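Local coordinates for protein putative hydrolase (Bacteroides ovatus, PDB 4HBS) that is a putative hydrolase of undetermined substrate, folded as a five-bladed beta-propeller, at residues A[54-59]-A[87-92]; A[78-83]-A[93-98]; A[377-382]-A[392-397]; A[115-120]-A[127-132]. One frame throughout, in Å; residues are numbered along the deposited sequence.

Contacts 1, 2 and 3 form a buried cluster on one side of the propeller, and contact 4 extends it to the surface. Contacts 1 and 2 are closest, with centres about 7 Å apart; strand 55-57 pairs with 79-80, and 82-84 with 88-93. Contact 3 lies about 10 Å from contact 1, centre to centre, joined by the salt bridge R87 NH2 to D393 OD1 (2.8 Å). It meets contact 2 through F79 and F94 against Y395. Contact 4 reaches contact 2 through V131. Contacts 3 and 4 do not touch; their nearest atoms are about 12 Å apart. A glycerol, probably from the crystallisation liquor, binds at D378 in contact 3.

Contact 1: residues A[54-59]-A[87-92]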
# COMPACT_ATOMS: atom_id res chain seq x y z
N GLY A 54 -7.91 14.79 12.99
CA GLY A 54 -7.10 14.73 11.78
C GLY A 54 -7.30 13.40 11.11
O GLY A 54 -8.43 12.90 11.10
N TRP A 55 -6.22 12.78 10.56
CA TRP A 55 -6.38 11.47 9.89
C TRP A 55 -7.02 10.52 10.87
O TRP A 55 -6.49 10.36 11.97
CB TRP A 55 -5.04 10.89 9.40
CG TRP A 55 -5.20 9.65 8.58
CD1 TRP A 55 -5.21 9.55 7.23
CD2 TRP A 55 -5.40 8.32 9.08
NE1 TRP A 55 -5.43 8.25 6.85
CE2 TRP A 55 -5.55 7.47 7.97
CE3 TRP A 55 -5.57 7.78 10.37
CZ2 TRP A 55 -5.81 6.11 8.10
CZ3 TRP A 55 -5.85 6.44 10.49
CH2 TRP A 55 -5.94 5.61 9.37
N ASN A 56 -8.16 9.93 10.53
CA ASN A 56 -8.82 8.99 11.43
C ASN A 56 -9.42 7.76 10.68
O ASN A 56 -10.24 7.04 11.24
CB ASN A 56 -9.89 9.75 12.25
CG ASN A 56 -11.01 10.34 11.43
OD1 ASN A 56 -11.66 9.65 10.65
ND2 ASN A 56 -11.32 11.62 11.66
N GLY A 57 -8.93 7.49 9.47
CA GLY A 57 -9.41 6.39 8.64
C GLY A 57 -8.94 6.56 7.20
O GLY A 57 -8.89 7.68 6.70
N GLY A 58 -8.58 5.46 6.56
CA GLY A 58 -8.01 5.52 5.22
C GLY A 58 -7.72 4.22 4.52
O GLY A 58 -7.95 3.13 5.05
N ASP A 59 -7.18 4.36 3.34
CA ASP A 59 -6.95 3.38 2.29
C ASP A 59 -5.52 3.51 1.78
O ASP A 59 -4.88 4.53 2.04
CB ASP A 59 -7.93 3.80 1.20
CG ASP A 59 -8.33 2.85 0.12
OD1 ASP A 59 -9.16 1.97 0.40
OD2 ASP A 59 -8.03 3.14 -1.08
N ARG A 87 -15.86 5.77 19.38
CA ARG A 87 -15.33 5.64 18.02
C ARG A 87 -16.42 5.86 16.97
O ARG A 87 -16.52 5.09 16.03
CB ARG A 87 -14.65 4.26 17.84
CG ARG A 87 -13.42 4.07 18.69
CD ARG A 87 -12.26 4.93 18.24
NE ARG A 87 -11.82 4.59 16.89
CZ ARG A 87 -11.06 5.35 16.10
NH1 ARG A 87 -10.66 6.56 16.52
NH2 ARG A 87 -10.70 4.93 14.90
N SER A 88 -17.23 6.91 17.14
CA SER A 88 -18.31 7.25 16.24
C SER A 88 -17.82 8.38 15.38
O SER A 88 -17.63 9.47 15.91
CB SER A 88 -19.56 7.62 17.03
OG SER A 88 -20.67 7.90 16.20
N ARG A 89 -17.49 8.12 14.10
CA ARG A 89 -16.94 9.17 13.24
C ARG A 89 -17.95 10.29 13.01
O ARG A 89 -19.12 10.02 12.76
CB ARG A 89 -16.46 8.58 11.91
CG ARG A 89 -16.02 9.62 10.83
CD ARG A 89 -14.85 9.11 9.98
NE ARG A 89 -15.04 7.71 9.60
CZ ARG A 89 -14.12 6.74 9.64
NH1 ARG A 89 -12.87 7.01 10.01
NH2 ARG A 89 -14.44 5.50 9.29
N GLY A 90 -17.47 11.53 13.14
CA GLY A 90 -18.27 12.73 12.97
C GLY A 90 -17.95 13.45 11.68
O GLY A 90 -17.80 12.80 10.64
N ASN A 91 -17.82 14.79 11.74
CA ASN A 91 -17.56 15.60 10.55
C ASN A 91 -16.16 15.40 10.00
O ASN A 91 -15.19 15.76 10.66
CB ASN A 91 -17.81 17.09 10.84
CG ASN A 91 -19.24 17.44 11.15
OD1 ASN A 91 -20.19 16.73 10.77
ND2 ASN A 91 -19.45 18.58 11.79
N CYS A 92 -16.06 14.85 8.75
CA CYS A 92 -14.78 14.56 8.07
C CYS A 92 -14.77 14.99 6.62
O CYS A 92 -15.80 15.07 5.96
CB CYS A 92 -14.46 13.07 8.17
SG CYS A 92 -14.06 12.49 9.84
O HOH W 1 -8.62 5.87 13.24
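N56 carries this contact, and its amide uses both ends. R89 NH1 donates to N56 OD1 at 3.0 Å, and the bond is nearly straight, with 166° at the hydrogen. The acceptor lies in the guanidinium plane of R89. On the other branch, N56 ND2 donates to C92 SG at 3.4 Å. The sulfur lies in the amide plane, and the two bonds together fix the rotation of the amide and tell its O end from its N end. The N56 side chain starts between its own backbone N and carbonyl carbon (chi1 63°), and points at segment 87-92. The R89 chain bends at chi2 and chi3 to bring NH1 to the amide oxygen. R89 NH1 also comes within 2.9 Å of N56 O.

A water makes a longer link. It accepts from R87 NH2 at 2.8 Å and gives a weak bond to N56 O. The arginines have further partners beyond this pair of segments. R87 NH1 hydrogen-bonds R51 O, and R87 NH2 forms a salt bridge with D393. R89 NE donates to N385 O.

The fold here is a five-bladed beta-propeller of the DUF5005 family. R87 and S88 form a G1 beta bulge where strand 88-93 leaves its turn after strand 82-84. Strand 55-57 pairs instead with strand 79-80, so N56 ties two small sheets together by its side chain.

Other contact is slight: G57 CA lies 3.8 Å from R89 NH1. From outside the two segments, F79 packs against N56, R89 and C92, and I83 against N56 and R89.

Contact 2: residues A[78-83]-A[93-98]; sequences SFYGVI and SFPRNS
The shortest polar bond joins Y80 OH to S98 OG at 2.7 Å. Either hydroxyl could be the donor. S98 OG sits at the edge of the Y80 ring, close to its plane. S98 chi1 of 53° places OG between its backbone N and carbonyl carbon, on the side of the phenol.

The backbones pair antiparallel. Y80 and S93 form a hydrogen-bonded pair: S93 N donates to Y80 O at 2.8 Å, and Y80 N to S93 O at 3.1 Å. S78 N adds a bond to P95 O at 3.2 Å.

Two ring contacts fill the rest. F79 and F94 make an offset stack with centroids 4.3 Å apart and planes at 26°. F94 CE1 lies over the centre of the F79 ring. P95 CG meets Y80 CD1, and the proline crosses the tyrosine at about a right angle. Around them, F386 meets F79, and F382 is edge-to-face with F94.

S93 OG is bonded outside the pair, to V131 O. The Y80 and S98 hydroxyls are both buried, and their mutual bond gives each a polar partner beside the proline and the aromatic rings.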
# COMPACT_ATOMS: atom_id res chain seq x y z
N SER A 78 -8.95 9.04 2.32
CA SER A 78 -8.86 9.04 3.79
C SER A 78 -9.76 10.07 4.44
O SER A 78 -9.91 11.15 3.89
CB SER A 78 -7.43 9.32 4.23
OG SER A 78 -6.52 8.31 3.83
N PHE A 79 -10.29 9.76 5.64
CA PHE A 79 -11.12 10.66 6.43
C PHE A 79 -10.24 11.53 7.33
O PHE A 79 -9.47 11.01 8.14
CB PHE A 79 -12.11 9.90 7.32
CG PHE A 79 -13.19 9.17 6.57
CD1 PHE A 79 -14.18 9.86 5.89
CD2 PHE A 79 -13.26 7.78 6.60
CE1 PHE A 79 -15.18 9.18 5.19
CE2 PHE A 79 -14.27 7.10 5.91
CZ PHE A 79 -15.22 7.81 5.20
N TYR A 80 -10.39 12.85 7.22
CA TYR A 80 -9.70 13.83 8.03
C TYR A 80 -10.76 14.60 8.72
O TYR A 80 -11.58 15.19 8.05
CB TYR A 80 -8.85 14.73 7.16
CG TYR A 80 -7.52 14.12 6.80
CD1 TYR A 80 -7.38 13.34 5.66
CD2 TYR A 80 -6.40 14.32 7.60
CE1 TYR A 80 -6.15 12.78 5.32
CE2 TYR A 80 -5.16 13.82 7.24
CZ TYR A 80 -5.04 13.03 6.10
OH TYR A 80 -3.83 12.46 5.77
N GLY A 81 -10.80 14.54 10.05
CA GLY A 81 -11.83 15.22 10.81
C GLY A 81 -11.89 14.83 12.26
O GLY A 81 -10.86 14.67 12.91
N VAL A 82 -13.12 14.63 12.77
CA VAL A 82 -13.39 14.39 14.19
C VAL A 82 -14.06 13.02 14.45
O VAL A 82 -15.02 12.66 13.78
CB VAL A 82 -14.29 15.56 14.69
CG1 VAL A 82 -14.98 15.22 16.01
CG2 VAL A 82 -13.48 16.84 14.83
N ILE A 83 -13.57 12.29 15.48
CA ILE A 83 -14.17 11.02 15.94
C ILE A 83 -14.76 11.32 17.31
O ILE A 83 -14.04 11.81 18.19
CB ILE A 83 -13.19 9.84 16.00
CG1 ILE A 83 -12.50 9.58 14.65
CG2 ILE A 83 -13.88 8.60 16.52
CD1 ILE A 83 -13.38 9.17 13.54
N SER A 93 -13.56 15.15 6.11
CA SER A 93 -13.22 15.44 4.73
C SER A 93 -12.83 14.12 4.13
O SER A 93 -12.38 13.27 4.88
CB SER A 93 -12.02 16.38 4.69
OG SER A 93 -12.15 17.36 3.67
N PHE A 94 -12.88 13.94 2.82
CA PHE A 94 -12.47 12.67 2.24
C PHE A 94 -11.47 12.89 1.09
O PHE A 94 -11.73 12.44 -0.04
CB PHE A 94 -13.72 11.86 1.82
CG PHE A 94 -13.54 10.35 1.72
CD1 PHE A 94 -12.91 9.64 2.74
CD2 PHE A 94 -14.07 9.64 0.66
CE1 PHE A 94 -12.77 8.27 2.66
CE2 PHE A 94 -13.95 8.25 0.60
CZ PHE A 94 -13.33 7.57 1.61
N PRO A 95 -10.28 13.53 1.37
CA PRO A 95 -9.27 13.75 0.32
C PRO A 95 -8.90 12.49 -0.46
O PRO A 95 -8.81 11.42 0.13
CB PRO A 95 -8.05 14.26 1.11
CG PRO A 95 -8.33 13.95 2.51
CD PRO A 95 -9.80 14.09 2.64
N ARG A 96 -8.64 12.63 -1.77
CA ARG A 96 -8.29 11.48 -2.61
C ARG A 96 -6.92 10.91 -2.31
O ARG A 96 -6.69 9.74 -2.59
CB ARG A 96 -8.45 11.80 -4.11
CG ARG A 96 -9.87 12.23 -4.49
CD ARG A 96 -10.99 11.46 -3.75
NE ARG A 96 -12.17 11.20 -4.60
CZ ARG A 96 -12.55 10.00 -5.05
NH1 ARG A 96 -11.84 8.92 -4.76
NH2 ARG A 96 -13.63 9.88 -5.80
N ASN A 97 -6.05 11.67 -1.68
CA ASN A 97 -4.76 11.18 -1.25
C ASN A 97 -4.14 12.15 -0.26
O ASN A 97 -4.52 13.33 -0.21
CB ASN A 97 -3.80 10.93 -2.43
CG ASN A 97 -3.62 12.11 -3.33
OD1 ASN A 97 -3.13 13.15 -2.91
ND2 ASN A 97 -4.03 12.00 -4.59
N SER A 98 -3.20 11.65 0.51
CA SER A 98 -2.50 12.44 1.52
C SER A 98 -1.26 11.71 1.91
O SER A 98 -1.10 10.53 1.57
CB SER A 98 -3.39 12.69 2.73
OG SER A 98 -3.93 11.49 3.26

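Contact 3: residues A[377-382]-A[392-397]; sequences TDCSNF and ADFYRP
F394 meets C379 along one side of its length. F394 CB comes within 4.1 Å of C379 SG. Its CG lies 3.8 Å from C379 CB, the nearest approach of the two side chains. Further along the ring, CD2 is 3.9 Å from C379 SG, while CD1 and CE1 pass C379 CB. The C379 CB lies over the ring face, 3.9 Å from the centroid of F394 and 15° off the ring normal. This is a CH-pi contact. C379 chi1 of 54° turns SG toward the CD2 side, where it meets the ring obliquely in a sulfur-aromatic contact. K347, outside the pair, adds a cation-pi contact to F394.

The polar link runs through the backbone of the same phenylalanine. T377 OG1 donates to F394 O at 2.7 Å, almost in line with the carbonyl (164°). Beside it, Y395 CD1 lies 3.5 Å from T377 O. The Y395 hydroxyl bonds elsewhere, to D77 O.

Within segment 392-397, R396 NE makes a salt bridge with D393 OD1 at 3.2 Å. R396 NH2 donates to N46 O.

T377 ends strand 371-377; the rest of both segments lies in the long loop that leads to strand 399-403. D378 OD2 and C379 O hydrogen-bond glycerol molecules, probably from the crystallisation liquor. The bond to F394 O satisfies the buried T377 hydroxyl. The threonine bond and the cysteine-aromatic contact, with Y395 beside T377, join the two ends of this loop.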
# COMPACT_ATOMS: atom_id res chain seq x y z
N THR A 377 -9.90 -2.29 4.88
CA THR A 377 -11.21 -2.94 4.97
C THR A 377 -12.28 -1.94 4.62
O THR A 377 -12.03 -0.75 4.62
CB THR A 377 -11.42 -3.63 6.31
OG1 THR A 377 -10.88 -2.83 7.35
CG2 THR A 377 -10.77 -5.01 6.33
N ASP A 378 -13.46 -2.47 4.30
CA ASP A 378 -14.64 -1.79 3.75
C ASP A 378 -15.91 -2.26 4.41
O ASP A 378 -16.02 -3.45 4.69
CB ASP A 378 -14.75 -2.33 2.28
CG ASP A 378 -14.75 -1.40 1.13
OD1 ASP A 378 -14.19 -0.30 1.25
OD2 ASP A 378 -15.17 -1.83 0.04
N CYS A 379 -16.95 -1.41 4.50
CA CYS A 379 -18.30 -1.86 4.88
C CYS A 379 -19.19 -1.66 3.63
O CYS A 379 -18.86 -0.81 2.79
CB CYS A 379 -18.84 -1.16 6.12
SG CYS A 379 -18.82 0.64 6.02
N SER A 380 -20.22 -2.50 3.44
CA SER A 380 -21.06 -2.45 2.23
C SER A 380 -21.65 -1.07 1.97
O SER A 380 -21.54 -0.56 0.85
CB SER A 380 -22.21 -3.46 2.32
OG SER A 380 -21.74 -4.76 2.66
N ASN A 381 -22.21 -0.46 3.01
CA ASN A 381 -22.85 0.85 2.91
C ASN A 381 -21.92 1.96 3.40
O ASN A 381 -21.41 1.90 4.52
CB ASN A 381 -24.13 0.82 3.69
CG ASN A 381 -25.08 -0.31 3.28
OD1 ASN A 381 -25.36 -1.21 4.07
ND2 ASN A 381 -25.54 -0.34 2.02
N PHE A 382 -21.70 2.99 2.57
CA PHE A 382 -20.76 4.07 2.89
C PHE A 382 -21.14 4.88 4.12
O PHE A 382 -20.24 5.37 4.80
CB PHE A 382 -20.60 5.04 1.69
CG PHE A 382 -19.46 6.03 1.84
CD1 PHE A 382 -18.15 5.68 1.54
CD2 PHE A 382 -19.68 7.30 2.35
CE1 PHE A 382 -17.09 6.58 1.73
CE2 PHE A 382 -18.63 8.21 2.53
CZ PHE A 382 -17.35 7.85 2.20
N ALA A 392 -16.07 4.44 13.07
CA ALA A 392 -14.73 4.89 12.69
C ALA A 392 -13.80 3.74 12.21
O ALA A 392 -12.92 3.99 11.38
CB ALA A 392 -14.07 5.61 13.86
N ASP A 393 -14.01 2.50 12.73
CA ASP A 393 -13.07 1.40 12.55
C ASP A 393 -13.35 0.36 11.42
O ASP A 393 -12.70 -0.70 11.38
CB ASP A 393 -12.92 0.71 13.90
CG ASP A 393 -12.25 1.61 14.92
OD1 ASP A 393 -11.20 2.22 14.59
OD2 ASP A 393 -12.81 1.78 16.02
N PHE A 394 -14.17 0.71 10.43
CA PHE A 394 -14.31 -0.16 9.26
C PHE A 394 -13.21 0.18 8.29
O PHE A 394 -12.52 -0.68 7.77
CB PHE A 394 -15.68 0.05 8.58
CG PHE A 394 -16.84 -0.61 9.28
CD1 PHE A 394 -16.92 -1.99 9.38
CD2 PHE A 394 -17.88 0.15 9.79
CE1 PHE A 394 -18.04 -2.60 9.94
CE2 PHE A 394 -18.97 -0.46 10.41
CZ PHE A 394 -19.04 -1.83 10.48
N TYR A 395 -13.07 1.49 8.05
CA TYR A 395 -12.17 2.05 7.08
C TYR A 395 -10.85 2.56 7.65
O TYR A 395 -10.57 3.76 7.66
CB TYR A 395 -12.92 3.17 6.40
CG TYR A 395 -12.34 3.55 5.08
CD1 TYR A 395 -12.36 2.66 4.01
CD2 TYR A 395 -11.79 4.81 4.87
CE1 TYR A 395 -11.82 3.00 2.78
CE2 TYR A 395 -11.27 5.17 3.65
CZ TYR A 395 -11.31 4.27 2.59
OH TYR A 395 -10.85 4.61 1.36
N ARG A 396 -9.98 1.64 8.04
CA ARG A 396 -8.65 1.96 8.53
C ARG A 396 -7.79 0.72 8.47
O ARG A 396 -8.34 -0.40 8.42
CB ARG A 396 -8.66 2.57 9.96
CG ARG A 396 -9.67 2.01 10.90
CD ARG A 396 -9.22 0.72 11.52
NE ARG A 396 -8.86 0.92 12.92
CZ ARG A 396 -7.63 0.95 13.43
NH1 ARG A 396 -6.57 0.74 12.65
NH2 ARG A 396 -7.45 1.15 14.72
N PRO A 397 -6.44 0.88 8.42
CA PRO A 397 -5.60 -0.31 8.33
C PRO A 397 -5.50 -1.07 9.63
O PRO A 397 -5.64 -0.51 10.70
CB PRO A 397 -4.24 0.26 7.92
CG PRO A 397 -4.23 1.64 8.40
CD PRO A 397 -5.63 2.11 8.46

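Contact 4: residues A[115-120]-A[127-132]; sequences ADYVQT and RYYQVR
D116 and R132 form a salt bridge, D116 OD1 to R132 NH1, at 2.8 Å. The arginine nitrogen comes from above the carboxylate plane, and the two flat groups are 52° apart. The same NH1 gives a weak bond to Y117 O. The R132 chain is extended from CG to NE, which carries the guanidinium past D116 to V118. V118 CG2 lies over its face. A water bridges V118 O and R132 NH2, and Q148 O accepts from NH2 as well.

Backbone bonds run down the pair. V118 N donates to Q130 O at 2.8 Å, and Y129 N to Q119 O at 2.8 Å. The amide of Q119 has its partners outside the pair, at N121, D122 and D126.

Y129 packs against Y117 and T120. Its edge points at the face of Y117, an edge-to-face pair with centroids 5.0 Å apart and planes at 71°. T120 CG2 sits over the centre of the Y129 ring, 3.5 Å from its centroid. V131 CG2 touches Y117 CD1 at 3.4 Å, and A115 CB at 3.6 Å. V118 CG1 rests on R127 CB.

Y117 and V131 are a non-hydrogen-bonded antiparallel pair. Strands 116-117 and 131-132 form a short, weakly bonded antiparallel hairpin at the surface of the propeller; a type II turn from R127 to Q130 lies in its second arm, before strand 131-132.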
# COMPACT_ATOMS: atom_id res chain seq x y z
N ALA A 115 -0.43 17.56 6.03
CA ALA A 115 -1.74 17.79 5.50
C ALA A 115 -2.05 19.24 5.20
O ALA A 115 -1.60 20.15 5.90
CB ALA A 115 -2.77 17.25 6.46
N ASP A 116 -2.88 19.43 4.17
CA ASP A 116 -3.40 20.71 3.68
C ASP A 116 -4.70 20.99 4.45
O ASP A 116 -5.79 20.85 3.90
CB ASP A 116 -3.64 20.58 2.14
CG ASP A 116 -3.97 21.84 1.37
OD1 ASP A 116 -4.42 22.83 2.00
OD2 ASP A 116 -3.81 21.83 0.13
N TYR A 117 -4.59 21.32 5.75
CA TYR A 117 -5.78 21.53 6.58
C TYR A 117 -6.62 22.69 6.12
O TYR A 117 -6.08 23.69 5.66
CB TYR A 117 -5.40 21.76 8.04
CG TYR A 117 -4.89 20.53 8.74
CD1 TYR A 117 -5.75 19.49 9.06
CD2 TYR A 117 -3.56 20.43 9.12
CE1 TYR A 117 -5.28 18.34 9.71
CE2 TYR A 117 -3.09 19.31 9.80
CZ TYR A 117 -3.95 18.26 10.08
OH TYR A 117 -3.49 17.15 10.76
N VAL A 118 -7.96 22.57 6.28
CA VAL A 118 -8.90 23.64 5.95
C VAL A 118 -8.83 24.64 7.10
O VAL A 118 -8.55 25.83 6.87
CB VAL A 118 -10.31 23.09 5.66
CG1 VAL A 118 -11.34 24.21 5.56
CG2 VAL A 118 -10.30 22.26 4.38
N GLN A 119 -9.01 24.15 8.34
CA GLN A 119 -8.87 24.98 9.54
C GLN A 119 -8.61 24.07 10.77
O GLN A 119 -9.12 22.94 10.83
CB GLN A 119 -10.11 25.90 9.75
CG GLN A 119 -11.39 25.19 10.24
CD GLN A 119 -11.55 25.15 11.76
OE1 GLN A 119 -10.66 25.54 12.53
NE2 GLN A 119 -12.68 24.65 12.23
N THR A 120 -7.77 24.56 11.71
CA THR A 120 -7.43 23.83 12.94
C THR A 120 -7.45 24.78 14.15
O THR A 120 -6.88 24.46 15.18
CB THR A 120 -6.04 23.15 12.78
OG1 THR A 120 -5.05 24.14 12.47
CG2 THR A 120 -6.03 22.10 11.71
N ARG A 127 -15.48 22.36 9.35
CA ARG A 127 -14.24 21.97 8.67
C ARG A 127 -13.04 21.82 9.60
O ARG A 127 -11.91 21.85 9.13
CB ARG A 127 -13.90 22.94 7.52
CG ARG A 127 -15.07 23.31 6.63
CD ARG A 127 -15.84 22.11 6.14
NE ARG A 127 -16.78 22.43 5.07
CZ ARG A 127 -16.47 22.58 3.78
NH1 ARG A 127 -15.20 22.48 3.39
NH2 ARG A 127 -17.41 22.85 2.89
N TYR A 128 -13.28 21.54 10.89
CA TYR A 128 -12.19 21.37 11.86
C TYR A 128 -11.37 20.12 11.58
O TYR A 128 -11.90 19.01 11.55
CB TYR A 128 -12.75 21.31 13.28
CG TYR A 128 -11.71 21.35 14.37
CD1 TYR A 128 -10.85 22.44 14.50
CD2 TYR A 128 -11.67 20.38 15.36
CE1 TYR A 128 -9.94 22.53 15.56
CE2 TYR A 128 -10.80 20.47 16.44
CZ TYR A 128 -9.93 21.55 16.53
OH TYR A 128 -9.04 21.64 17.59
N TYR A 129 -10.07 20.31 11.34
CA TYR A 129 -9.09 19.28 11.03
C TYR A 129 -9.44 18.49 9.76
O TYR A 129 -8.92 17.40 9.56
CB TYR A 129 -8.84 18.38 12.24
CG TYR A 129 -7.73 18.93 13.12
CD1 TYR A 129 -7.98 19.91 14.06
CD2 TYR A 129 -6.41 18.53 12.94
CE1 TYR A 129 -6.97 20.44 14.86
CE2 TYR A 129 -5.38 19.04 13.73
CZ TYR A 129 -5.66 20.00 14.69
OH TYR A 129 -4.65 20.52 15.48
N GLN A 130 -10.21 19.13 8.85
CA GLN A 130 -10.54 18.58 7.53
C GLN A 130 -9.39 18.96 6.60
O GLN A 130 -8.72 19.97 6.83
CB GLN A 130 -11.89 19.10 7.06
CG GLN A 130 -13.04 18.49 7.86
CD GLN A 130 -14.38 18.66 7.22
OE1 GLN A 130 -14.51 18.88 6.02
NE2 GLN A 130 -15.42 18.58 8.02
N VAL A 131 -9.08 18.10 5.62
CA VAL A 131 -7.93 18.25 4.74
C VAL A 131 -8.34 18.20 3.27
O VAL A 131 -9.41 17.68 2.94
CB VAL A 131 -6.95 17.11 5.11
CG1 VAL A 131 -5.83 16.92 4.09
CG2 VAL A 131 -6.37 17.34 6.51
N ARG A 132 -7.49 18.79 2.40
CA ARG A 132 -7.65 18.78 0.94
C ARG A 132 -6.73 17.72 0.32
O ARG A 132 -5.68 17.40 0.89
CB ARG A 132 -7.30 20.14 0.36
CG ARG A 132 -7.97 21.30 1.05
CD ARG A 132 -7.67 22.57 0.32
NE ARG A 132 -8.38 23.71 0.89
CZ ARG A 132 -8.00 24.41 1.96
NH1 ARG A 132 -6.89 24.08 2.61
NH2 ARG A 132 -8.72 25.44 2.39
O HOH W 2 -7.49 26.90 4.45